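Local atomic coordinates of M152 protein (Murid herpesvirus 1, PDB entry 4G59), a protein that probably helps the virus escape immune detection as a membrane-bound MHC class I-like glycoprotein, downregulating host ligands of the NKG2D receptor. Residues 224-227 with 231-234; 37-42 with 46-51; 57-62 with 204-209. One frame throughout, in Å; residues are numbered along the deposited sequence.

How the interactions relate
From the N terminus, interaction 2 comes first. It closes the short hairpin between strands 34-40 and 48-50. Interaction 3 then opens at 57-62 and closes a far longer loop at 204-209, with 141 residues between. Interaction 1 follows as another short hairpin, 224-227 with 231-234. The three lie in series; none nests in or crosses another. They still touch in space. Lys57 of interaction 3 pairs with Glu51 of interaction 2 and probably hydrogen-bonds Met225 O of interaction 1. Phe59 packs on Leu231, and Met225 on Asp46. Together they tie one edge of the eight-stranded platform sheet to the sheet holding strands 220-225 and 231-238.

Interaction 1: 224-227 with 231-234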
ATOM      1  N   ARG B 224      -5.144  -5.747  -4.280  1.00 31.40           N
ATOM      2  CA  ARG B 224      -6.227  -5.149  -3.496  1.00 30.35           C
ATOM      3  C   ARG B 224      -7.037  -6.239  -2.811  1.00 30.71           C
ATOM      4  O   ARG B 224      -7.364  -7.260  -3.435  1.00 34.36           O
ATOM      5  CB  ARG B 224      -7.142  -4.311  -4.394  1.00 30.25           C
ATOM      6  CG  ARG B 224      -6.430  -3.223  -5.179  1.00 34.22           C
ATOM      7  CD  ARG B 224      -5.902  -2.142  -4.255  1.00 33.05           C
ATOM      8  NE  ARG B 224      -5.342  -1.006  -4.996  1.00 36.57           N
ATOM      9  CZ  ARG B 224      -4.116  -0.531  -4.811  1.00 30.70           C
ATOM     10  NH1 ARG B 224      -3.322  -1.077  -3.911  1.00 34.97           N
ATOM     11  NH2 ARG B 224      -3.682   0.489  -5.519  1.00 29.51           N
ATOM     12  N   MET B 225      -7.374  -6.027  -1.544  1.00 31.79           N
ATOM     13  CA  MET B 225      -8.218  -6.974  -0.817  1.00 31.63           C
ATOM     14  C   MET B 225      -9.573  -6.319  -0.599  1.00 37.18           C
ATOM     15  O   MET B 225      -9.635  -5.158  -0.162  1.00 38.12           O
ATOM     16  CB  MET B 225      -7.587  -7.329   0.541  1.00 35.61           C
ATOM     17  CG  MET B 225      -8.193  -8.584   1.176  1.00 35.30           C
ATOM     18  SD  MET B 225      -7.643  -8.726   2.887  1.00 28.51           S
ATOM     19  CE  MET B 225      -5.998  -8.273   2.611  1.00 44.88           C
ATOM     20  N   TYR B 226     -10.652  -7.034  -0.906  1.00 37.21           N
ATOM     21  CA  TYR B 226     -12.007  -6.489  -0.753  1.00 36.95           C
ATOM     22  C   TYR B 226     -12.832  -7.224   0.302  1.00 42.29           C
ATOM     23  O   TYR B 226     -12.356  -8.170   0.918  1.00 40.66           O
ATOM     24  CB  TYR B 226     -12.780  -6.546  -2.078  1.00 33.35           C
ATOM     25  CG  TYR B 226     -12.138  -5.749  -3.175  1.00 39.10           C
ATOM     26  CD1 TYR B 226     -12.395  -4.398  -3.310  1.00 40.41           C
ATOM     27  CD2 TYR B 226     -11.275  -6.354  -4.087  1.00 33.41           C
ATOM     28  CE1 TYR B 226     -11.801  -3.667  -4.306  1.00 37.23           C
ATOM     29  CE2 TYR B 226     -10.685  -5.626  -5.093  1.00 34.68           C
ATOM     30  CZ  TYR B 226     -10.947  -4.286  -5.190  1.00 37.64           C
ATOM     31  OH  TYR B 226     -10.360  -3.553  -6.186  1.00 37.29           O
ATOM     32  N   SER B 227     -14.092  -6.815   0.446  1.00 47.77           N
ATOM     33  CA  SER B 227     -15.000  -7.320   1.484  1.00 47.37           C
ATOM     34  C   SER B 227     -15.157  -8.840   1.639  1.00 48.88           C
ATOM     35  O   SER B 227     -15.013  -9.371   2.742  1.00 61.31           O
ATOM     36  CB  SER B 227     -16.395  -6.671   1.366  1.00 44.20           C
ATOM     37  OG  SER B 227     -16.625  -6.095   0.087  1.00 52.96           O
ATOM     38  N   LEU B 231      -9.927 -10.963  -3.942  1.00 35.73           N
ATOM     39  CA  LEU B 231      -8.608 -10.339  -4.141  1.00 32.34           C
ATOM     40  C   LEU B 231      -8.427  -9.938  -5.583  1.00 32.08           C
ATOM     41  O   LEU B 231      -9.036 -10.544  -6.484  1.00 38.11           O
ATOM     42  CB  LEU B 231      -7.465 -11.300  -3.842  1.00 32.80           C
ATOM     43  CG  LEU B 231      -7.048 -11.815  -2.491  1.00 37.08           C
ATOM     44  CD1 LEU B 231      -7.884 -12.964  -2.134  1.00 37.14           C
ATOM     45  CD2 LEU B 231      -5.625 -12.284  -2.639  1.00 43.05           C
ATOM     46  N   LYS B 232      -7.536  -8.973  -5.802  1.00 30.43           N
ATOM     47  CA  LYS B 232      -7.224  -8.498  -7.141  1.00 33.19           C
ATOM     48  C   LYS B 232      -5.728  -8.256  -7.271  1.00 34.34           C
ATOM     49  O   LYS B 232      -5.143  -7.527  -6.468  1.00 35.41           O
ATOM     50  CB  LYS B 232      -7.993  -7.205  -7.421  1.00 36.52           C
ATOM     51  CG  LYS B 232      -7.602  -6.466  -8.684  1.00 36.32           C
ATOM     52  CD  LYS B 232      -8.845  -6.040  -9.461  1.00 45.39           C
ATOM     53  CE  LYS B 232      -9.558  -4.817  -8.893  1.00 38.71           C
ATOM     54  NZ  LYS B 232      -8.752  -3.591  -9.105  1.00 50.60           N
ATOM     55  N   VAL B 233      -5.117  -8.873  -8.283  1.00 32.15           N
ATOM     56  CA  VAL B 233      -3.714  -8.625  -8.641  1.00 28.23           C
ATOM     57  C   VAL B 233      -3.773  -7.835  -9.928  1.00 32.17           C
ATOM     58  O   VAL B 233      -4.484  -8.217 -10.852  1.00 31.20           O
ATOM     59  CB  VAL B 233      -2.938  -9.932  -8.891  1.00 28.17           C
ATOM     60  CG1 VAL B 233      -1.479  -9.630  -9.292  1.00 29.30           C
ATOM     61  CG2 VAL B 233      -3.004 -10.820  -7.660  1.00 26.96           C
ATOM     62  N   GLU B 234      -3.051  -6.720  -9.998  1.00 30.61           N
ATOM     63  CA  GLU B 234      -3.198  -5.845 -11.150  1.00 29.40           C
ATOM     64  C   GLU B 234      -1.858  -5.249 -11.494  1.00 30.65           C
ATOM     65  O   GLU B 234      -1.066  -4.978 -10.597  1.00 31.76           O
ATOM     66  CB  GLU B 234      -4.217  -4.740 -10.854  1.00 27.13           C
ATOM     67  CG  GLU B 234      -4.588  -3.866 -12.063  1.00 32.09           C
ATOM     68  CD  GLU B 234      -5.972  -3.242 -11.924  1.00 35.14           C
ATOM     69  OE1 GLU B 234      -6.951  -3.794 -12.484  1.00 39.55           O
ATOM     70  OE2 GLU B 234      -6.089  -2.207 -11.242  1.00 35.10           O
TER
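The ring of Tyr226 overlaps the bent chain of Lys232 with its CE2-OH edge, the two crossing at a slant. Lys232 CB sits at the ring edge, in its plane, 3.9 Å from Tyr226 CE2. Further out the chain turns, and Lys232 CE comes to 3.1 Å from Tyr226 OH, a tight approach. Lys232 CG lies anti to the backbone N (chi1 170°), and bends at chi2 and chi3 carry CE round to the hydroxyl; chi4 then turns NZ. Lys232 NZ is also close to Tyr226 OH, but the angle is too poor for a hydrogen bond. The ammonium makes a long salt bridge within its own strand, with Lys232 NZ 3.7 Å from Glu234 OE2.

The backbones make an antiparallel hydrogen-bonded pair. Arg224 N gives to Lys232 O at 2.8 Å, and Lys232 N gives to Arg224 O at 2.9 Å. Arg224 and Lys232 share one face of the sheet, with their CB atoms 4.3 Å apart. The guanidinium then leads away. Its NE makes a salt bridge to an acidic side chain of the partner protein, and Tyr222 forms a cation-pi contact with it. Met225 and Leu231 form the next, non-hydrogen-bonded pair on the opposite face. Leu231 packs there on Phe59.

This is a beta hairpin at the edge of a four-stranded antiparallel sheet, consistent with the D-E hairpin of a C-type immunoglobulin-like domain.

Interaction 2: 37-42 with 46-51; sequences HSINLE and DIFRIE
Strands 37-40 and 48-50 run antiparallel, 4.5 Å apart at closest approach with 172° between their directions. His37 and Ile50 form a hydrogen-bonded pair, with Ile50 N 2.7 Å from His37 O. Ile39 N gives to Phe48 O at 2.8 Å. Ile39 O takes Ile47 N at 3.0 Å and, weakly, Phe48 N. Ile47 and Phe48 both facing Ile39 is a classic beta bulge. The hairpin lies near the edge of the eight-stranded MHC-like platform sheet.

On the face of the helices, Ile39 CD1 touches Phe48 CD2 at 4.0 Å, oblique to the ring. Just past the strand, Leu41 CG meets Ile47 CD1 at 3.7 Å. Trp168 of helix 161-178 packs on both Ile39 and Ile47. Ile50 CD1 comes obliquely to the His37 ring, which stacks on Phe74 and hydrogen-bonds Ser27 and Glu78.

On the other face, Arg49 CG packs 4.0 Å from Ser38 CB, and Met225 packs on Arg49. A bend in the Arg49 chain at chi3 (-69°) turns the guanidinium side-on to Asp46: NE and NH2 both bind Asp46 OD2 in its plane. Arg49 NH1 binds Glu51 OE2 at 2.9 Å, so two carboxylates fix its rotation. Glu51 also pairs with Lys57.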
ATOM      1  N   HIS B  37      -4.554  -3.817  11.449  1.00 36.98           N
ATOM      2  CA  HIS B  37      -3.931  -5.084  11.830  1.00 37.76           C
ATOM      3  C   HIS B  37      -4.089  -6.110  10.694  1.00 35.17           C
ATOM      4  O   HIS B  37      -5.089  -6.105   9.963  1.00 32.36           O
ATOM      5  CB  HIS B  37      -4.560  -5.640  13.121  1.00 34.68           C
ATOM      6  CG  HIS B  37      -4.520  -4.697  14.289  1.00 41.46           C
ATOM      7  ND1 HIS B  37      -3.351  -4.375  14.954  1.00 40.12           N
ATOM      8  CD2 HIS B  37      -5.515  -4.048  14.942  1.00 37.81           C
ATOM      9  CE1 HIS B  37      -3.631  -3.558  15.955  1.00 37.42           C
ATOM     10  NE2 HIS B  37      -4.935  -3.340  15.967  1.00 38.69           N
ATOM     11  N   SER B  38      -3.102  -6.991  10.549  1.00 29.74           N
ATOM     12  CA  SER B  38      -3.170  -8.022   9.518  1.00 33.20           C
ATOM     13  C   SER B  38      -2.306  -9.213   9.874  1.00 33.78           C
ATOM     14  O   SER B  38      -1.245  -9.067  10.495  1.00 32.13           O
ATOM     15  CB  SER B  38      -2.689  -7.489   8.179  1.00 29.44           C
ATOM     16  OG  SER B  38      -1.317  -7.179   8.290  1.00 30.42           O
ATOM     17  N   ILE B  39      -2.767 -10.397   9.483  1.00 32.86           N
ATOM     18  CA  ILE B  39      -1.941 -11.601   9.601  1.00 33.97           C
ATOM     19  C   ILE B  39      -1.719 -12.202   8.211  1.00 35.43           C
ATOM     20  O   ILE B  39      -2.633 -12.190   7.367  1.00 28.27           O
ATOM     21  CB  ILE B  39      -2.619 -12.655  10.460  1.00 32.75           C
ATOM     22  CG1 ILE B  39      -2.984 -12.081  11.824  1.00 34.01           C
ATOM     23  CG2 ILE B  39      -1.729 -13.879  10.593  1.00 32.23           C
ATOM     24  CD1 ILE B  39      -4.097 -12.844  12.504  1.00 36.96           C
ATOM     25  N   ASN B  40      -0.516 -12.728   7.970  1.00 33.47           N
ATOM     26  CA  ASN B  40      -0.276 -13.483   6.751  1.00 33.60           C
ATOM     27  C   ASN B  40       0.710 -14.611   7.009  1.00 34.69           C
ATOM     28  O   ASN B  40       1.371 -14.640   8.052  1.00 38.39           O
ATOM     29  CB  ASN B  40       0.185 -12.564   5.604  1.00 31.43           C
ATOM     30  CG  ASN B  40       1.551 -11.944   5.861  1.00 35.66           C
ATOM     31  OD1 ASN B  40       2.591 -12.516   5.483  1.00 32.13           O
ATOM     32  ND2 ASN B  40       1.565 -10.756   6.496  1.00 33.10           N
ATOM     33  N   LEU B  41       0.781 -15.553   6.079  1.00 33.51           N
ATOM     34  CA  LEU B  41       1.708 -16.676   6.165  1.00 34.86           C
ATOM     35  C   LEU B  41       2.813 -16.360   5.184  1.00 34.25           C
ATOM     36  O   LEU B  41       2.665 -15.412   4.429  1.00 36.21           O
ATOM     37  CB  LEU B  41       0.987 -17.980   5.810  1.00 28.53           C
ATOM     38  CG  LEU B  41      -0.039 -18.371   6.865  1.00 30.53           C
ATOM     39  CD1 LEU B  41      -0.740 -19.672   6.499  1.00 31.16           C
ATOM     40  CD2 LEU B  41       0.672 -18.528   8.206  1.00 30.60           C
ATOM     41  N   GLU B  42       3.899 -17.126   5.185  1.00 33.06           N
ATOM     42  CA  GLU B  42       5.091 -16.735   4.441  1.00 38.25           C
ATOM     43  C   GLU B  42       4.887 -16.593   2.921  1.00 44.10           C
ATOM     44  O   GLU B  42       5.475 -15.710   2.297  1.00 52.33           O
ATOM     45  CB  GLU B  42       6.265 -17.668   4.746  1.00 47.43           C
ATOM     46  CG  GLU B  42       7.604 -17.136   4.259  1.00 47.43           C
ATOM     47  CD  GLU B  42       8.730 -18.126   4.459  1.00 69.01           C
ATOM     48  OE1 GLU B  42       8.490 -19.189   5.068  1.00 74.62           O
ATOM     49  OE2 GLU B  42       9.858 -17.843   4.009  1.00 71.38           O
ATOM     50  N   ASP B  46      -2.585 -11.098   2.708  1.00 29.90           N
ATOM     51  CA  ASP B  46      -3.237 -11.099   4.023  1.00 32.73           C
ATOM     52  C   ASP B  46      -4.410 -12.059   4.081  1.00 32.52           C
ATOM     53  O   ASP B  46      -5.297 -12.055   3.204  1.00 33.41           O
ATOM     54  CB  ASP B  46      -3.701  -9.716   4.480  1.00 34.06           C
ATOM     55  CG  ASP B  46      -2.611  -8.685   4.451  1.00 38.36           C
ATOM     56  OD1 ASP B  46      -1.419  -9.036   4.585  1.00 36.27           O
ATOM     57  OD2 ASP B  46      -2.975  -7.500   4.289  1.00 40.99           O
ATOM     58  N   ILE B  47      -4.398 -12.900   5.107  1.00 31.05           N
ATOM     59  CA  ILE B  47      -5.516 -13.812   5.361  1.00 33.41           C
ATOM     60  C   ILE B  47      -6.536 -13.147   6.307  1.00 35.59           C
ATOM     61  O   ILE B  47      -7.767 -13.305   6.165  1.00 29.04           O
ATOM     62  CB  ILE B  47      -5.006 -15.135   5.939  1.00 30.90           C
ATOM     63  CG1 ILE B  47      -4.065 -15.808   4.930  1.00 32.18           C
ATOM     64  CG2 ILE B  47      -6.148 -16.062   6.293  1.00 26.44           C
ATOM     65  CD1 ILE B  47      -3.187 -16.936   5.545  1.00 28.46           C
ATOM     66  N   PHE B  48      -6.018 -12.385   7.270  1.00 35.87           N
ATOM     67  CA  PHE B  48      -6.885 -11.611   8.146  1.00 35.33           C
ATOM     68  C   PHE B  48      -6.420 -10.169   8.177  1.00 37.97           C
ATOM     69  O   PHE B  48      -5.210  -9.894   8.269  1.00 33.45           O
ATOM     70  CB  PHE B  48      -6.884 -12.189   9.548  1.00 36.24           C
ATOM     71  CG  PHE B  48      -7.754 -11.436  10.504  1.00 41.96           C
ATOM     72  CD1 PHE B  48      -9.140 -11.578  10.461  1.00 45.19           C
ATOM     73  CD2 PHE B  48      -7.196 -10.587  11.458  1.00 41.47           C
ATOM     74  CE1 PHE B  48      -9.960 -10.883  11.353  1.00 40.63           C
ATOM     75  CE2 PHE B  48      -8.004  -9.892  12.339  1.00 42.00           C
ATOM     76  CZ  PHE B  48      -9.389 -10.042  12.285  1.00 42.63           C
ATOM     77  N   ARG B  49      -7.373  -9.244   8.084  1.00 38.42           N
ATOM     78  CA  ARG B  49      -7.033  -7.831   8.133  1.00 35.93           C
ATOM     79  C   ARG B  49      -8.142  -6.997   8.739  1.00 38.71           C
ATOM     80  O   ARG B  49      -9.338  -7.174   8.433  1.00 41.63           O
ATOM     81  CB  ARG B  49      -6.653  -7.275   6.749  1.00 33.45           C
ATOM     82  CG  ARG B  49      -6.111  -5.835   6.810  1.00 36.90           C
ATOM     83  CD  ARG B  49      -6.179  -5.119   5.463  1.00 38.43           C
ATOM     84  NE  ARG B  49      -5.256  -5.636   4.443  1.00 38.85           N
ATOM     85  CZ  ARG B  49      -5.251  -5.241   3.162  1.00 42.34           C
ATOM     86  NH1 ARG B  49      -6.131  -4.331   2.725  1.00 36.10           N
ATOM     87  NH2 ARG B  49      -4.370  -5.765   2.306  1.00 32.97           N
ATOM     88  N   ILE B  50      -7.732  -6.080   9.603  1.00 35.96           N
ATOM     89  CA  ILE B  50      -8.632  -5.075  10.136  1.00 38.74           C
ATOM     90  C   ILE B  50      -8.138  -3.735   9.642  1.00 39.64           C
ATOM     91  O   ILE B  50      -7.034  -3.306  10.023  1.00 36.17           O
ATOM     92  CB  ILE B  50      -8.604  -5.028  11.673  1.00 41.47           C
ATOM     93  CG1 ILE B  50      -8.711  -6.435  12.261  1.00 43.02           C
ATOM     94  CG2 ILE B  50      -9.717  -4.119  12.183  1.00 41.23           C
ATOM     95  CD1 ILE B  50      -8.700  -6.486  13.767  1.00 38.51           C
ATOM     96  N   GLU B  51      -8.944  -3.075   8.811  1.00 39.01           N
ATOM     97  CA  GLU B  51      -8.619  -1.726   8.352  1.00 39.13           C
ATOM     98  C   GLU B  51      -8.765  -0.722   9.489  1.00 40.85           C
ATOM     99  O   GLU B  51      -9.490  -0.971  10.455  1.00 42.08           O
ATOM    100  CB  GLU B  51      -9.542  -1.322   7.209  1.00 39.01           C
ATOM    101  CG  GLU B  51      -9.484  -2.253   6.003  1.00 41.74           C
ATOM    102  CD  GLU B  51      -8.210  -2.115   5.201  1.00 40.06           C
ATOM    103  OE1 GLU B  51      -7.289  -1.387   5.642  1.00 45.01           O
ATOM    104  OE2 GLU B  51      -8.134  -2.729   4.121  1.00 39.88           O
TER

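Interaction 3: 57-62 with 204-209; sequences KHFPWM and QVPLAY
Phe59 and Pro206 carry the contact, their side chains coming from opposite directions. The main interaction is CH-pi. Pro206 CG lies over one face of the Phe59 ring, offset toward the rim and 26° off the ring normal. The pyrrolidine covers the outer end of the ring: Pro206 CB is 3.5 Å from Phe59 CZ, and Pro206 CD is 3.7 Å from Phe59 CE1. Phe59 CG stands anti to its own carbonyl carbon (chi1 -65°), which sends the ring across to the proline. Gln204 adds a backbone contact, its O lying 3.6 Å from Phe59 CE1, oblique to the ring. On its own side, Phe59 CB sits over one face of the Trp61 ring.

No hydrogen bond crosses between the two segments. Each has bonds of its own, and in each one carbonyl accepts twice. Phe59 O takes Met62 N at 2.8 Å, closing a type I beta turn. It also takes His58 ND1 at 2.9 Å, well above the carbonyl plane (60°). The two donors reach it from opposite faces of that plane. In 204-209, Val205 O takes Leu207 N at 2.8 Å in an inverse gamma turn centred on Pro206. Tyr209 OH gives to the same Val205 O at 2.6 Å. Pro206 and Ala208 also bond to the backbone of Ser45 and Gln43.

The contact joins two loops distant in sequence. One leads from strand 56-57 of the platform sheet to helix 68-89. The other links strands 196-203 and 210-213. Helix 161-178 flanks both, with Ile175 and Met178 on Trp61 and Met178 on Val205. Leu231 of strand 231-238 packs on Pro206, and Val233 of that strand on Tyr209.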
ATOM      1  N   LYS B  57     -11.716  -7.706   7.106  1.00 43.94           N
ATOM      2  CA  LYS B  57     -11.577  -8.442   5.859  1.00 38.12           C
ATOM      3  C   LYS B  57     -11.009  -9.819   6.157  1.00 35.73           C
ATOM      4  O   LYS B  57      -9.952  -9.946   6.771  1.00 41.80           O
ATOM      5  CB  LYS B  57     -10.680  -7.669   4.886  1.00 36.17           C
ATOM      6  CG  LYS B  57     -11.295  -6.342   4.420  1.00 37.88           C
ATOM      7  CD  LYS B  57     -10.393  -5.581   3.442  1.00 36.28           C
ATOM      8  CE  LYS B  57     -11.072  -4.295   2.977  1.00 35.19           C
ATOM      9  NZ  LYS B  57     -10.182  -3.388   2.190  1.00 34.99           N
ATOM     10  N   HIS B  58     -11.737 -10.847   5.756  1.00 36.31           N
ATOM     11  CA  HIS B  58     -11.308 -12.224   5.943  1.00 36.37           C
ATOM     12  C   HIS B  58     -11.985 -13.094   4.884  1.00 39.58           C
ATOM     13  O   HIS B  58     -12.699 -12.590   4.015  1.00 37.30           O
ATOM     14  CB  HIS B  58     -11.654 -12.719   7.354  1.00 41.98           C
ATOM     15  CG  HIS B  58     -13.125 -12.802   7.622  1.00 39.76           C
ATOM     16  ND1 HIS B  58     -13.865 -13.935   7.365  1.00 45.24           N
ATOM     17  CD2 HIS B  58     -13.988 -11.889   8.121  1.00 46.59           C
ATOM     18  CE1 HIS B  58     -15.130 -13.716   7.697  1.00 42.57           C
ATOM     19  NE2 HIS B  58     -15.231 -12.480   8.147  1.00 47.99           N
ATOM     20  N   PHE B  59     -11.762 -14.401   4.953  1.00 38.58           N
ATOM     21  CA  PHE B  59     -12.338 -15.287   3.965  1.00 36.91           C
ATOM     22  C   PHE B  59     -13.484 -16.084   4.577  1.00 40.59           C
ATOM     23  O   PHE B  59     -13.481 -16.327   5.783  1.00 42.47           O
ATOM     24  CB  PHE B  59     -11.229 -16.141   3.338  1.00 38.16           C
ATOM     25  CG  PHE B  59     -10.241 -15.313   2.553  1.00 37.59           C
ATOM     26  CD1 PHE B  59     -10.407 -15.128   1.184  1.00 35.66           C
ATOM     27  CD2 PHE B  59      -9.199 -14.654   3.195  1.00 32.81           C
ATOM     28  CE1 PHE B  59      -9.529 -14.335   0.468  1.00 36.87           C
ATOM     29  CE2 PHE B  59      -8.324 -13.850   2.486  1.00 32.52           C
ATOM     30  CZ  PHE B  59      -8.483 -13.689   1.128  1.00 34.45           C
ATOM     31  N   PRO B  60     -14.482 -16.455   3.754  1.00 38.15           N
ATOM     32  CA  PRO B  60     -15.740 -17.027   4.257  1.00 41.78           C
ATOM     33  C   PRO B  60     -15.553 -18.356   4.982  1.00 44.64           C
ATOM     34  O   PRO B  60     -16.441 -18.751   5.747  1.00 48.54           O
ATOM     35  CB  PRO B  60     -16.587 -17.219   2.980  1.00 41.81           C
ATOM     36  CG  PRO B  60     -15.593 -17.227   1.838  1.00 38.99           C
ATOM     37  CD  PRO B  60     -14.487 -16.295   2.289  1.00 36.86           C
ATOM     38  N   TRP B  61     -14.428 -19.026   4.739  1.00 40.08           N
ATOM     39  CA  TRP B  61     -14.094 -20.255   5.453  1.00 38.65           C
ATOM     40  C   TRP B  61     -13.417 -20.000   6.795  1.00 45.70           C
ATOM     41  O   TRP B  61     -12.994 -20.960   7.455  1.00 49.31           O
ATOM     42  CB  TRP B  61     -13.187 -21.174   4.611  1.00 38.41           C
ATOM     43  CG  TRP B  61     -12.143 -20.454   3.807  1.00 38.44           C
ATOM     44  CD1 TRP B  61     -12.250 -20.071   2.507  1.00 32.71           C
ATOM     45  CD2 TRP B  61     -10.838 -20.034   4.245  1.00 34.93           C
ATOM     46  NE1 TRP B  61     -11.100 -19.438   2.103  1.00 36.06           N
ATOM     47  CE2 TRP B  61     -10.214 -19.403   3.148  1.00 37.77           C
ATOM     48  CE3 TRP B  61     -10.141 -20.127   5.453  1.00 39.86           C
ATOM     49  CZ2 TRP B  61      -8.914 -18.862   3.222  1.00 36.20           C
ATOM     50  CZ3 TRP B  61      -8.831 -19.579   5.526  1.00 38.59           C
ATOM     51  CH2 TRP B  61      -8.244 -18.958   4.414  1.00 34.32           C
ATOM     52  N   MET B  62     -13.274 -18.734   7.194  1.00 43.61           N
ATOM     53  CA  MET B  62     -12.727 -18.429   8.522  1.00 46.40           C
ATOM     54  C   MET B  62     -13.848 -18.005   9.462  1.00 49.55           C
ATOM     55  O   MET B  62     -14.675 -17.154   9.117  1.00 43.73           O
ATOM     56  CB  MET B  62     -11.725 -17.273   8.478  1.00 44.95           C
ATOM     57  CG  MET B  62     -10.450 -17.508   7.709  1.00 44.49           C
ATOM     58  SD  MET B  62      -9.530 -15.958   7.483  1.00 48.28           S
ATOM     59  CE  MET B  62      -9.089 -15.661   9.213  1.00 32.25           C
ATOM     60  N   GLN B 204      -9.989 -15.598  -5.254  1.00 32.89           N
ATOM     61  CA  GLN B 204     -10.447 -15.693  -3.863  1.00 33.69           C
ATOM     62  C   GLN B 204      -9.463 -16.489  -3.009  1.00 34.67           C
ATOM     63  O   GLN B 204      -9.806 -17.002  -1.936  1.00 36.04           O
ATOM     64  CB  GLN B 204     -11.811 -16.368  -3.815  1.00 29.82           C
ATOM     65  CG  GLN B 204     -12.938 -15.573  -4.494  1.00 35.76           C
ATOM     66  CD  GLN B 204     -14.269 -16.329  -4.479  1.00 46.47           C
ATOM     67  OE1 GLN B 204     -14.421 -17.327  -3.768  1.00 54.19           O
ATOM     68  NE2 GLN B 204     -15.229 -15.859  -5.265  1.00 48.41           N
ATOM     69  N   VAL B 205      -8.241 -16.598  -3.513  1.00 32.95           N
ATOM     70  CA  VAL B 205      -7.214 -17.420  -2.906  1.00 30.18           C
ATOM     71  C   VAL B 205      -6.016 -16.537  -2.579  1.00 31.10           C
ATOM     72  O   VAL B 205      -5.279 -16.130  -3.473  1.00 32.03           O
ATOM     73  CB  VAL B 205      -6.802 -18.533  -3.860  1.00 34.85           C
ATOM     74  CG1 VAL B 205      -5.612 -19.326  -3.301  1.00 31.12           C
ATOM     75  CG2 VAL B 205      -7.986 -19.446  -4.105  1.00 27.96           C
ATOM     76  N   PRO B 206      -5.828 -16.234  -1.286  1.00 33.07           N
ATOM     77  CA  PRO B 206      -4.825 -15.244  -0.875  1.00 30.90           C
ATOM     78  C   PRO B 206      -3.380 -15.732  -0.924  1.00 32.27           C
ATOM     79  O   PRO B 206      -2.746 -15.917   0.130  1.00 34.11           O
ATOM     80  CB  PRO B 206      -5.214 -14.934   0.580  1.00 29.17           C
ATOM     81  CG  PRO B 206      -5.952 -16.217   1.068  1.00 32.17           C
ATOM     82  CD  PRO B 206      -6.693 -16.677  -0.165  1.00 32.36           C
ATOM     83  N   LEU B 207      -2.828 -15.882  -2.117  1.00 29.17           N
ATOM     84  CA  LEU B 207      -1.408 -16.230  -2.221  1.00 30.96           C
ATOM     85  C   LEU B 207      -0.559 -15.018  -2.593  1.00 30.57           C
ATOM     86  O   LEU B 207      -1.067 -14.025  -3.142  1.00 28.92           O
ATOM     87  CB  LEU B 207      -1.196 -17.369  -3.224  1.00 28.43           C
ATOM     88  CG  LEU B 207      -1.761 -18.716  -2.786  1.00 27.55           C
ATOM     89  CD1 LEU B 207      -1.931 -19.677  -3.961  1.00 25.50           C
ATOM     90  CD2 LEU B 207      -0.844 -19.314  -1.692  1.00 24.85           C
ATOM     91  N   ALA B 208       0.736 -15.086  -2.287  1.00 29.75           N
ATOM     92  CA  ALA B 208       1.638 -13.998  -2.671  1.00 30.49           C
ATOM     93  C   ALA B 208       2.009 -14.095  -4.143  1.00 25.86           C
ATOM     94  O   ALA B 208       3.116 -14.473  -4.487  1.00 31.45           O
ATOM     95  CB  ALA B 208       2.880 -13.971  -1.808  1.00 19.70           C
ATOM     96  N   TYR B 209       1.073 -13.744  -5.010  1.00 26.84           N
ATOM     97  CA  TYR B 209       1.306 -13.834  -6.435  1.00 31.60           C
ATOM     98  C   TYR B 209       2.321 -12.804  -6.891  1.00 35.35           C
ATOM     99  O   TYR B 209       2.464 -11.728  -6.303  1.00 34.44           O
ATOM    100  CB  TYR B 209       0.006 -13.608  -7.206  1.00 30.30           C
ATOM    101  CG  TYR B 209      -1.130 -14.534  -6.829  1.00 27.33           C
ATOM    102  CD1 TYR B 209      -1.228 -15.812  -7.363  1.00 30.02           C
ATOM    103  CD2 TYR B 209      -2.131 -14.107  -5.968  1.00 26.21           C
ATOM    104  CE1 TYR B 209      -2.299 -16.651  -7.025  1.00 29.50           C
ATOM    105  CE2 TYR B 209      -3.190 -14.926  -5.627  1.00 26.70           C
ATOM    106  CZ  TYR B 209      -3.266 -16.189  -6.145  1.00 30.85           C
ATOM    107  OH  TYR B 209      -4.334 -16.980  -5.781  1.00 33.79           O
TER